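Local coordinates for protein 2-hydroxyisobutyryl-CoA mutase large subunit (Aquincola tertiaricarbonis, PDB 4R3U) that catalyses, together with a small cobalamin-binding subunit, the interconversion of 2-hydroxyisobutyryl-CoA and (S)-3-hydroxybutyryl-CoA, at residues I212-M217 with N251-H256; P56-R59 with A64-A67; A102-G107 with N111-Y116. All blocks are in the same frame, centred on the assembly; numbering follows the deposited sequence.

Contact 1: I212-M217 with N251-H256. With 3HC (3-hydroxybutanoyl-coenzyme A), chain E.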
loop_
_atom_site.group_PDB
_atom_site.type_symbol
_atom_site.label_atom_id
_atom_site.label_comp_id
_atom_site.label_asym_id
_atom_site.label_seq_id
_atom_site.Cartn_x
_atom_site.Cartn_y
_atom_site.Cartn_z
ATOM N N ILE A 212 17.489 3.103 -27.957
ATOM C CA ILE A 212 17.923 1.848 -28.580
ATOM C C ILE A 212 19.025 1.107 -27.813
ATOM O O ILE A 212 19.077 -0.114 -27.849
ATOM C CB ILE A 212 18.220 2.036 -30.082
ATOM C CG1 ILE A 212 18.074 0.730 -30.862
ATOM C CG2 ILE A 212 19.573 2.745 -30.335
ATOM C CD1 ILE A 212 16.665 0.321 -31.149
ATOM N N LEU A 213 19.872 1.822 -27.093
ATOM C CA LEU A 213 20.954 1.193 -26.332
ATOM C C LEU A 213 20.428 0.175 -25.314
ATOM O O LEU A 213 20.951 -0.946 -25.224
ATOM C CB LEU A 213 21.924 2.251 -25.741
ATOM C CG LEU A 213 22.629 3.190 -26.804
ATOM C CD1 LEU A 213 23.369 4.324 -26.164
ATOM C CD2 LEU A 213 23.548 2.435 -27.728
ATOM N N LYS A 214 19.298 0.499 -24.677
ATOM C CA LYS A 214 18.673 -0.377 -23.704
ATOM C C LYS A 214 17.985 -1.561 -24.365
ATOM O O LYS A 214 17.690 -2.539 -23.693
ATOM C CB LYS A 214 17.733 0.423 -22.772
ATOM C CG LYS A 214 16.489 1.001 -23.415
ATOM C CD LYS A 214 15.267 0.114 -23.275
ATOM C CE LYS A 214 14.031 0.895 -23.662
ATOM N NZ LYS A 214 13.902 1.124 -25.139
ATOM N N GLU A 215 17.705 -1.464 -25.683
ATOM C CA GLU A 215 17.098 -2.537 -26.488
ATOM C C GLU A 215 18.128 -3.637 -26.712
ATOM O O GLU A 215 17.813 -4.807 -26.534
ATOM C CB GLU A 215 16.580 -1.983 -27.825
ATOM C CG GLU A 215 15.330 -1.104 -27.688
ATOM C CD GLU A 215 14.148 -1.778 -27.022
ATOM O OE1 GLU A 215 13.998 -3.004 -27.189
ATOM O OE2 GLU A 215 13.431 -1.109 -26.250
ATOM N N TYR A 216 19.385 -3.252 -27.028
ATOM C CA TYR A 216 20.479 -4.220 -27.193
ATOM C C TYR A 216 20.820 -4.875 -25.852
ATOM O O TYR A 216 21.073 -6.077 -25.779
ATOM C CB TYR A 216 21.724 -3.557 -27.815
ATOM C CG TYR A 216 21.479 -3.013 -29.205
ATOM C CD1 TYR A 216 21.246 -3.866 -30.281
ATOM C CD2 TYR A 216 21.497 -1.645 -29.451
ATOM C CE1 TYR A 216 20.993 -3.365 -31.561
ATOM C CE2 TYR A 216 21.257 -1.133 -30.728
ATOM C CZ TYR A 216 20.993 -1.995 -31.778
ATOM O OH TYR A 216 20.740 -1.491 -33.035
ATOM N N MET A 217 20.796 -4.062 -24.795
ATOM C CA MET A 217 21.085 -4.418 -23.422
ATOM C C MET A 217 19.967 -5.295 -22.816
ATOM O O MET A 217 20.261 -6.296 -22.147
ATOM C CB MET A 217 21.161 -3.118 -22.591
ATOM C CG MET A 217 22.460 -2.401 -22.624
ATOM S SD MET A 217 22.464 -1.219 -21.244
ATOM C CE MET A 217 23.880 -0.261 -21.686
ATOM N N ASN A 251 13.112 8.675 -23.582
ATOM C CA ASN A 251 13.043 8.236 -22.221
ATOM C C ASN A 251 14.180 7.247 -22.180
ATOM O O ASN A 251 14.041 6.126 -22.719
ATOM C CB ASN A 251 11.718 7.525 -21.914
ATOM C CG ASN A 251 10.688 8.389 -21.250
ATOM O OD1 ASN A 251 10.791 9.614 -21.132
ATOM N ND2 ASN A 251 9.651 7.766 -20.829
ATOM N N ILE A 252 15.358 7.706 -21.660
ATOM C CA ILE A 252 16.549 6.876 -21.443
ATOM C C ILE A 252 16.105 5.968 -20.289
ATOM O O ILE A 252 15.802 6.454 -19.201
ATOM C CB ILE A 252 17.817 7.721 -21.153
ATOM C CG1 ILE A 252 18.024 8.782 -22.251
ATOM C CG2 ILE A 252 19.054 6.828 -21.023
ATOM C CD1 ILE A 252 18.792 10.044 -21.854
ATOM N N SER A 253 15.946 4.678 -20.577
ATOM C CA SER A 253 15.297 3.722 -19.681
ATOM C C SER A 253 16.117 2.741 -18.854
ATOM O O SER A 253 17.028 2.087 -19.349
ATOM C CB SER A 253 14.174 2.985 -20.411
ATOM O OG SER A 253 13.484 3.800 -21.344
ATOM N N GLY A 254 15.701 2.589 -17.610
ATOM C CA GLY A 254 16.284 1.633 -16.674
ATOM C C GLY A 254 15.316 0.506 -16.360
ATOM O O GLY A 254 15.747 -0.611 -16.049
ATOM N N TYR A 255 13.994 0.798 -16.501
ATOM C CA TYR A 255 12.920 -0.150 -16.261
ATOM C C TYR A 255 13.192 -1.569 -16.821
ATOM O O TYR A 255 13.111 -2.567 -16.091
ATOM C CB TYR A 255 11.568 0.401 -16.784
ATOM C CG TYR A 255 10.396 -0.517 -16.471
ATOM C CD1 TYR A 255 9.760 -0.474 -15.230
ATOM C CD2 TYR A 255 9.976 -1.483 -17.386
ATOM C CE1 TYR A 255 8.752 -1.379 -14.897
ATOM C CE2 TYR A 255 8.960 -2.387 -17.070
ATOM C CZ TYR A 255 8.350 -2.334 -15.822
ATOM O OH TYR A 255 7.338 -3.219 -15.504
ATOM N N HIS A 256 13.487 -1.638 -18.124
ATOM C CA HIS A 256 13.711 -2.866 -18.871
ATOM C C HIS A 256 14.959 -3.575 -18.425
ATOM O O HIS A 256 14.987 -4.803 -18.461
ATOM C CB HIS A 256 13.735 -2.566 -20.369
ATOM C CG HIS A 256 12.682 -1.583 -20.782
ATOM N ND1 HIS A 256 12.913 -0.207 -20.727
ATOM C CD2 HIS A 256 11.417 -1.798 -21.210
ATOM C CE1 HIS A 256 11.791 0.356 -21.142
ATOM N NE2 HIS A 256 10.866 -0.558 -21.450
HETATM N N1A 3HC E . 5.136 23.452 -11.086
HETATM C C2A 3HC E . 5.010 24.174 -12.373
HETATM N N3A 3HC E . 4.979 23.260 -13.522
HETATM C C4A 3HC E . 5.049 21.916 -13.363
HETATM C C5A 3HC E . 5.169 21.345 -12.146
HETATM C C6A 3HC E . 5.231 22.111 -11.035
HETATM N N6A 3HC E . 5.353 21.491 -9.861
HETATM N N7A 3HC E . 5.199 20.022 -12.330
HETATM C C8A 3HC E . 5.093 19.779 -13.634
HETATM N N9A 3HC E . 5.032 20.944 -14.272
HETATM C C1B 3HC E . 4.909 21.211 -15.737
HETATM C C2B 3HC E . 6.121 20.747 -16.518
HETATM O O2B 3HC E . 7.141 21.751 -16.558
HETATM C C3B 3HC E . 5.530 20.480 -17.892
HETATM O O3B 3HC E . 5.396 21.710 -18.645
HETATM P P3B 3HC E . 5.814 21.849 -20.199
HETATM O O7A 3HC E . 4.936 20.870 -20.871
HETATM O O8A 3HC E . 5.482 23.269 -20.474
HETATM O O9A 3HC E . 7.259 21.526 -20.172
HETATM C C4B 3HC E . 4.131 19.961 -17.580
HETATM O O4B 3HC E . 3.785 20.461 -16.253
HETATM C C5B 3HC E . 4.079 18.425 -17.650
HETATM O O5B 3HC E . 4.759 17.853 -16.511
HETATM P P1A 3HC E . 6.088 16.918 -16.626
HETATM O O1A 3HC E . 6.856 17.207 -17.868
HETATM O O2A 3HC E . 6.800 16.973 -15.337
HETATM O O3A 3HC E . 5.311 15.474 -16.685
HETATM P P2A 3HC E . 4.948 14.597 -18.004
HETATM O O4A 3HC E . 4.201 13.411 -17.560
HETATM O O5A 3HC E . 4.370 15.444 -19.077
HETATM O O6A 3HC E . 6.398 14.173 -18.473
HETATM C CBP 3HC E . 8.347 12.761 -18.756
HETATM C CCP 3HC E . 7.246 13.237 -17.784
HETATM C CDP 3HC E . 9.244 13.976 -19.030
HETATM C CEP 3HC E . 9.203 11.690 -18.070
HETATM C CAP 3HC E . 7.733 12.237 -20.098
HETATM O OAP 3HC E . 8.711 11.897 -21.106
HETATM C C9P 3HC E . 6.617 11.160 -19.979
HETATM O O9P 3HC E . 5.434 11.479 -19.843
HETATM N N8P 3HC E . 7.006 9.884 -20.133
HETATM C C7P 3HC E . 6.033 8.786 -20.112
HETATM C C6P 3HC E . 6.692 7.489 -20.559
HETATM C C5P 3HC E . 5.744 6.289 -20.455
HETATM O O5P 3HC E . 4.617 6.372 -19.959
HETATM N N4P 3HC E . 6.268 5.166 -20.957
HETATM C C3P 3HC E . 5.551 3.899 -20.944
HETATM C C2P 3HC E . 6.574 2.797 -21.002
HETATM S S1P 3HC E . 5.802 1.154 -20.893
HETATM C C1 3HC E . 7.311 0.183 -21.048
HETATM O O1 3HC E . 8.216 0.451 -21.836
HETATM C C2 3HC E . 7.479 -0.986 -20.062
HETATM C C3 3HC E . 6.658 -2.213 -20.467
HETATM O O3 3HC E . 5.286 -1.851 -20.567
HETATM C C4 3HC E . 7.156 -2.808 -21.794
#
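K214, on helix 213-219, reaches across to S253, at the end of strand 252-253, and H256, on the short helix 255-259 that follows. This is the C-terminal mouth of a TIM barrel, where the segments after the strands build the acyl-CoA pocket. K214 can be followed from CB outward. K214 CB lies 3.9 Å from the backbone O of S253. CG sits between the backbone N and the carbonyl carbon (chi1 68°), which sends the chain toward the strand end. K214 CD passes the H256 ring, 3.5 Å from H256 ND1. K214 CE comes closer still, 3.3 Å from H256 ND1, and also rests 3.8 Å from S253 OG. The lysine and histidine side chains cross obliquely, so methylenes pack against the ring and the charged tip goes past it. A bend at chi4 (74°) turns NZ back to its own helix. There K214 NZ forms a salt bridge with E215 OE2, 2.5 Å apart as modelled. N180 OD1 and the backbone O of D211 also accept from NZ. Q219 also holds E215 OE2. The buried ammonium is thus surrounded by oxygen acceptors.

S253 OG donates a hydrogen bond to the backbone O of N251, from above the carbonyl plane. Y255 CD2 lies over one face of the H256 ring, offset toward its rim. F299 meets both rings. With its ring held in this way, H256 donates from NE2 to the thioester oxygen O1 of 3-hydroxybutanoyl-CoA, at 2.9 Å and 157°, at the ring edge. H256 NE2 also donates to O1 of the bound 2-hydroxyisobutyryl-CoA thioester. K214 is a second-shell residue, and its packing is consistent with a part in placing the imidazole. The N-H of NE2 would be expected to polarise the thioester carbonyl.

Contact 2: P56-R59 with A64-A67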
loop_
_atom_site.group_PDB
_atom_site.type_symbol
_atom_site.label_atom_id
_atom_site.label_comp_id
_atom_site.label_asym_id
_atom_site.label_seq_id
_atom_site.Cartn_x
_atom_site.Cartn_y
_atom_site.Cartn_z
ATOM N N PRO A 56 24.681 -3.778 1.637
ATOM C CA PRO A 56 24.560 -4.102 3.071
ATOM C C PRO A 56 23.966 -2.927 3.863
ATOM O O PRO A 56 24.301 -1.755 3.620
ATOM C CB PRO A 56 25.994 -4.430 3.494
ATOM C CG PRO A 56 26.866 -3.734 2.518
ATOM C CD PRO A 56 26.096 -3.612 1.229
ATOM N N VAL A 57 23.051 -3.254 4.798
ATOM C CA VAL A 57 22.390 -2.265 5.646
ATOM C C VAL A 57 22.766 -2.393 7.121
ATOM O O VAL A 57 22.995 -3.510 7.611
ATOM C CB VAL A 57 20.863 -2.167 5.426
ATOM C CG1 VAL A 57 20.551 -1.759 4.002
ATOM C CG2 VAL A 57 20.142 -3.466 5.795
ATOM N N GLN A 58 22.873 -1.238 7.815
ATOM C CA GLN A 58 23.162 -1.209 9.253
ATOM C C GLN A 58 21.837 -1.426 10.042
ATOM O O GLN A 58 20.755 -1.193 9.494
ATOM C CB GLN A 58 23.782 0.144 9.666
ATOM C CG GLN A 58 25.141 0.475 8.994
ATOM C CD GLN A 58 25.579 1.917 9.188
ATOM O OE1 GLN A 58 25.066 2.653 10.026
ATOM N NE2 GLN A 58 26.529 2.366 8.411
ATOM N N ARG A 59 21.932 -1.861 11.329
ATOM C CA ARG A 59 20.807 -2.050 12.238
ATOM C C ARG A 59 20.004 -0.753 12.328
ATOM O O ARG A 59 18.773 -0.785 12.260
ATOM C CB ARG A 59 21.312 -2.490 13.627
ATOM C CG ARG A 59 20.234 -2.604 14.714
ATOM C CD ARG A 59 20.775 -3.165 16.024
ATOM N NE ARG A 59 21.327 -4.508 15.839
ATOM C CZ ARG A 59 22.625 -4.793 15.748
ATOM N NH1 ARG A 59 23.536 -3.838 15.900
ATOM N NH2 ARG A 59 23.021 -6.038 15.524
ATOM N N ALA A 64 25.849 10.654 12.375
ATOM C CA ALA A 64 27.266 10.363 12.172
ATOM C C ALA A 64 27.518 9.695 10.807
ATOM O O ALA A 64 28.506 10.009 10.125
ATOM C CB ALA A 64 27.798 9.498 13.309
ATOM N N ASP A 65 26.595 8.811 10.405
ATOM C CA ASP A 65 26.637 8.051 9.147
ATOM C C ASP A 65 26.544 8.929 7.911
ATOM O O ASP A 65 26.975 8.501 6.851
ATOM C CB ASP A 65 25.525 6.984 9.121
ATOM C CG ASP A 65 25.602 5.987 10.253
ATOM O OD1 ASP A 65 26.660 5.330 10.400
ATOM O OD2 ASP A 65 24.618 5.869 11.000
ATOM N N ILE A 66 25.967 10.133 8.039
ATOM C CA ILE A 66 25.788 11.058 6.916
ATOM C C ILE A 66 26.630 12.337 6.993
ATOM O O ILE A 66 26.539 13.177 6.099
ATOM C CB ILE A 66 24.284 11.304 6.578
ATOM C CG1 ILE A 66 23.496 11.931 7.753
ATOM C CG2 ILE A 66 23.632 10.024 6.070
ATOM C CD1 ILE A 66 22.325 12.795 7.303
ATOM N N ALA A 67 27.450 12.469 8.047
ATOM C CA ALA A 67 28.331 13.615 8.316
ATOM C C ALA A 67 29.295 13.916 7.162
ATOM O O ALA A 67 29.629 15.080 6.947
ATOM C CB ALA A 67 29.116 13.385 9.602
#
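Q58 and D65 have their CA atoms 9.9 Å apart, the nearest approach of the two backbones, so the side chains alone bridge the gap. Q58 follows the second strand of a small antiparallel hairpin, 49-50 with 56-57, in the N-terminal region of the chain. D65 lies a few residues later, in the loop that follows. The contact is small and near the surface, away from the annotated sites.

Q58 runs out straight beyond CG (chi2 168°), and this extension carries its amide to the carboxylate of D65. The side chains run antiparallel past one another. Their planes stand 64° apart, so the flat groups do not stack. As modelled, Q58 OE1 is 3.1 Å from D65 OD1.

Other parts of the fold surround the pair. Helix 17-32 lies alongside, and its R27 touches Q58. V57 and R59 reach the second subunit, another copy of this protein, where V57 packs on V412 and R59 on I413. The carboxylate of D65 is shared between two further partners: OD1 forms a salt bridge with R27 NH2, and OD2 accepts a hydrogen bond from the backbone N of T62.

Contact 3: A102-G107 with N111-Y116. With 5AD (5'-deoxyadenosine), chain G.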
loop_
_atom_site.group_PDB
_atom_site.type_symbol
_atom_site.label_atom_id
_atom_site.label_comp_id
_atom_site.label_asym_id
_atom_site.label_seq_id
_atom_site.Cartn_x
_atom_site.Cartn_y
_atom_site.Cartn_z
ATOM N N ALA A 102 -1.971 1.494 -22.397
ATOM C CA ALA A 102 -3.122 0.989 -23.144
ATOM C C ALA A 102 -2.591 0.541 -24.518
ATOM O O ALA A 102 -1.800 1.261 -25.144
ATOM C CB ALA A 102 -4.178 2.083 -23.310
ATOM N N GLY A 103 -3.007 -0.647 -24.956
ATOM C CA GLY A 103 -2.592 -1.152 -26.251
ATOM C C GLY A 103 -3.089 -2.543 -26.532
ATOM O O GLY A 103 -2.764 -3.477 -25.805
ATOM N N PHE A 104 -3.900 -2.680 -27.586
ATOM C CA PHE A 104 -4.465 -3.927 -28.112
ATOM C C PHE A 104 -5.283 -3.640 -29.356
ATOM O O PHE A 104 -5.816 -2.537 -29.513
ATOM C CB PHE A 104 -5.289 -4.718 -27.078
ATOM C CG PHE A 104 -6.462 -3.988 -26.469
ATOM C CD1 PHE A 104 -6.313 -3.262 -25.292
ATOM C CD2 PHE A 104 -7.729 -4.073 -27.038
ATOM C CE1 PHE A 104 -7.394 -2.582 -24.737
ATOM C CE2 PHE A 104 -8.814 -3.421 -26.464
ATOM C CZ PHE A 104 -8.639 -2.676 -25.322
ATOM N N GLY A 105 -5.365 -4.641 -30.216
ATOM C CA GLY A 105 -6.129 -4.609 -31.450
ATOM C C GLY A 105 -5.699 -3.505 -32.377
ATOM O O GLY A 105 -4.499 -3.265 -32.560
ATOM N N THR A 106 -6.693 -2.823 -32.956
ATOM C CA THR A 106 -6.500 -1.698 -33.874
ATOM C C THR A 106 -6.579 -0.372 -33.091
ATOM O O THR A 106 -6.909 -0.379 -31.898
ATOM C CB THR A 106 -7.500 -1.783 -35.057
ATOM O OG1 THR A 106 -8.833 -1.528 -34.621
ATOM C CG2 THR A 106 -7.407 -3.099 -35.856
ATOM N N GLY A 107 -6.277 0.738 -33.767
ATOM C CA GLY A 107 -6.324 2.083 -33.209
ATOM C C GLY A 107 -7.599 2.365 -32.445
ATOM O O GLY A 107 -7.544 2.820 -31.294
ATOM N N ASN A 111 -8.163 3.295 -28.612
ATOM C CA ASN A 111 -8.806 4.605 -28.443
ATOM C C ASN A 111 -9.953 4.527 -27.414
ATOM O O ASN A 111 -10.108 5.443 -26.613
ATOM C CB ASN A 111 -9.332 5.128 -29.785
ATOM C CG ASN A 111 -10.052 6.440 -29.702
ATOM O OD1 ASN A 111 -11.281 6.485 -29.711
ATOM N ND2 ASN A 111 -9.305 7.534 -29.612
ATOM N N LYS A 112 -10.745 3.428 -27.442
ATOM C CA LYS A 112 -11.843 3.155 -26.515
ATOM C C LYS A 112 -11.272 3.058 -25.070
ATOM O O LYS A 112 -11.821 3.681 -24.148
ATOM C CB LYS A 112 -12.591 1.866 -26.942
ATOM C CG LYS A 112 -13.800 1.489 -26.058
ATOM C CD LYS A 112 -14.194 0.014 -26.183
ATOM C CE LYS A 112 -13.779 -0.874 -25.005
ATOM N NZ LYS A 112 -12.482 -1.589 -25.214
ATOM N N ARG A 113 -10.145 2.318 -24.896
ATOM C CA ARG A 113 -9.434 2.193 -23.608
ATOM C C ARG A 113 -8.862 3.546 -23.130
ATOM O O ARG A 113 -8.961 3.825 -21.941
ATOM C CB ARG A 113 -8.327 1.119 -23.665
ATOM C CG ARG A 113 -7.650 0.805 -22.317
ATOM C CD ARG A 113 -8.590 0.273 -21.235
ATOM N NE ARG A 113 -8.973 -1.099 -21.532
ATOM C CZ ARG A 113 -8.348 -2.161 -21.048
ATOM N NH1 ARG A 113 -8.724 -3.372 -21.404
ATOM N NH2 ARG A 113 -7.283 -2.016 -20.269
ATOM N N PHE A 114 -8.298 4.400 -24.045
ATOM C CA PHE A 114 -7.822 5.753 -23.685
ATOM C C PHE A 114 -8.944 6.514 -22.998
ATOM O O PHE A 114 -8.754 7.057 -21.911
ATOM C CB PHE A 114 -7.356 6.567 -24.913
ATOM C CG PHE A 114 -6.038 6.163 -25.523
ATOM C CD1 PHE A 114 -5.141 5.351 -24.825
ATOM C CD2 PHE A 114 -5.694 6.572 -26.810
ATOM C CE1 PHE A 114 -3.919 4.975 -25.401
ATOM C CE2 PHE A 114 -4.455 6.236 -27.360
ATOM C CZ PHE A 114 -3.583 5.423 -26.659
ATOM N N LYS A 115 -10.119 6.519 -23.641
ATOM C CA LYS A 115 -11.341 7.203 -23.189
ATOM C C LYS A 115 -11.822 6.682 -21.848
ATOM O O LYS A 115 -12.120 7.495 -20.970
ATOM C CB LYS A 115 -12.415 7.194 -24.282
ATOM C CG LYS A 115 -11.951 7.990 -25.500
ATOM C CD LYS A 115 -12.838 7.841 -26.709
ATOM C CE LYS A 115 -12.509 8.883 -27.750
ATOM N NZ LYS A 115 -13.046 8.499 -29.089
ATOM N N TYR A 116 -11.799 5.346 -21.647
ATOM C CA TYR A 116 -12.142 4.716 -20.374
ATOM C C TYR A 116 -11.190 5.198 -19.263
ATOM O O TYR A 116 -11.639 5.593 -18.174
ATOM C CB TYR A 116 -12.062 3.184 -20.481
ATOM C CG TYR A 116 -12.224 2.511 -19.144
ATOM C CD1 TYR A 116 -13.488 2.331 -18.581
ATOM C CD2 TYR A 116 -11.110 2.126 -18.394
ATOM C CE1 TYR A 116 -13.642 1.747 -17.321
ATOM C CE2 TYR A 116 -11.252 1.567 -17.123
ATOM C CZ TYR A 116 -12.522 1.360 -16.602
ATOM O OH TYR A 116 -12.681 0.772 -15.377
HETATM N N1 5AD G . -1.921 -2.774 -21.940
HETATM C C2 5AD G . -1.531 -2.438 -20.645
HETATM N N3 5AD G . -0.258 -2.857 -20.181
HETATM C C4 5AD G . 0.577 -3.493 -21.030
HETATM N N9 5AD G . 1.805 -3.996 -20.879
HETATM C C8 5AD G . 2.206 -4.444 -22.072
HETATM N N7 5AD G . 1.222 -4.311 -22.945
HETATM C C5 5AD G . 0.212 -3.703 -22.313
HETATM C C6 5AD G . -1.005 -3.337 -22.744
HETATM N N6 5AD G . -1.282 -3.650 -23.998
HETATM C "C1'" 5AD G . 2.781 -3.826 -19.789
HETATM C "C2'" 5AD G . 2.466 -4.511 -18.506
HETATM C "C3'" 5AD G . 3.855 -4.846 -17.990
HETATM C "C4'" 5AD G . 4.839 -4.349 -19.049
HETATM C "C5'" 5AD G . 5.927 -5.393 -19.273
HETATM O "O4'" 5AD G . 4.050 -4.349 -20.211
HETATM O "O2'" 5AD G . 1.864 -3.563 -17.614
HETATM O "O3'" 5AD G . 4.062 -4.188 -16.725
#
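F104 and R113 carry the mixed polar and aromatic part of this contact. F104 CE1 lies over one face of the R113 guanidinium, offset toward its rim, and is 3.7 Å from NH1. The two planes are 55° apart, so this is a tilted approach and not a flat stack. R113 gets there by folding back at chi2 and chi3, while its NH2 bonds to the backbone O of P388. An alanine in place of R113 is likely to leave that carbonyl without its donor and F104 without the group beneath CE1. K112 NZ meets the same ring at the edge, 4.0 Å from CZ.

Apolar packing involves A102. Its CB touches F114 CE1 at 3.6 Å and R113 CG at 3.8 Å.

Hydrogen bonding starts with N111 N, which donates to G107 O at 2.8 Å as part of the first helical turn. N111 OD1 uses a lone pair in the carbonyl plane to take K115 NZ, also bridged to D167. N111 ND2 bonds to L164 O and A166 O.

G103 O faces N6 of 5'-deoxyadenosine, although the modelled separation is doubtfully short. The whole forms the start of a beta-alpha-beta crossover: strand 97-102 leads into helix 107-119, F114 packs on strand 125-128, and R113 touches helix 390-405.

In the fold
Contacts 1 and 3 belong to the barrel and flank the active site; contact 2 is peripheral. The centres of contacts 1 and 3 are 25 Å apart, with nearest atoms about 13 Å apart. H256 in contact 1 binds the acyl-CoA thioester and comes within about 4 Å of cobalamin. Contact 3 meets 5'-deoxyadenosine through G103. D128, probably important for stereospecificity, lies about 8 Å from the H256 side chain and about 7 Å from that of A102. Contact 2 is 32 Å from contact 1 and 48 Å from contact 3, centre to centre. It lies across the chain's centre from contact 3, near the second subunit.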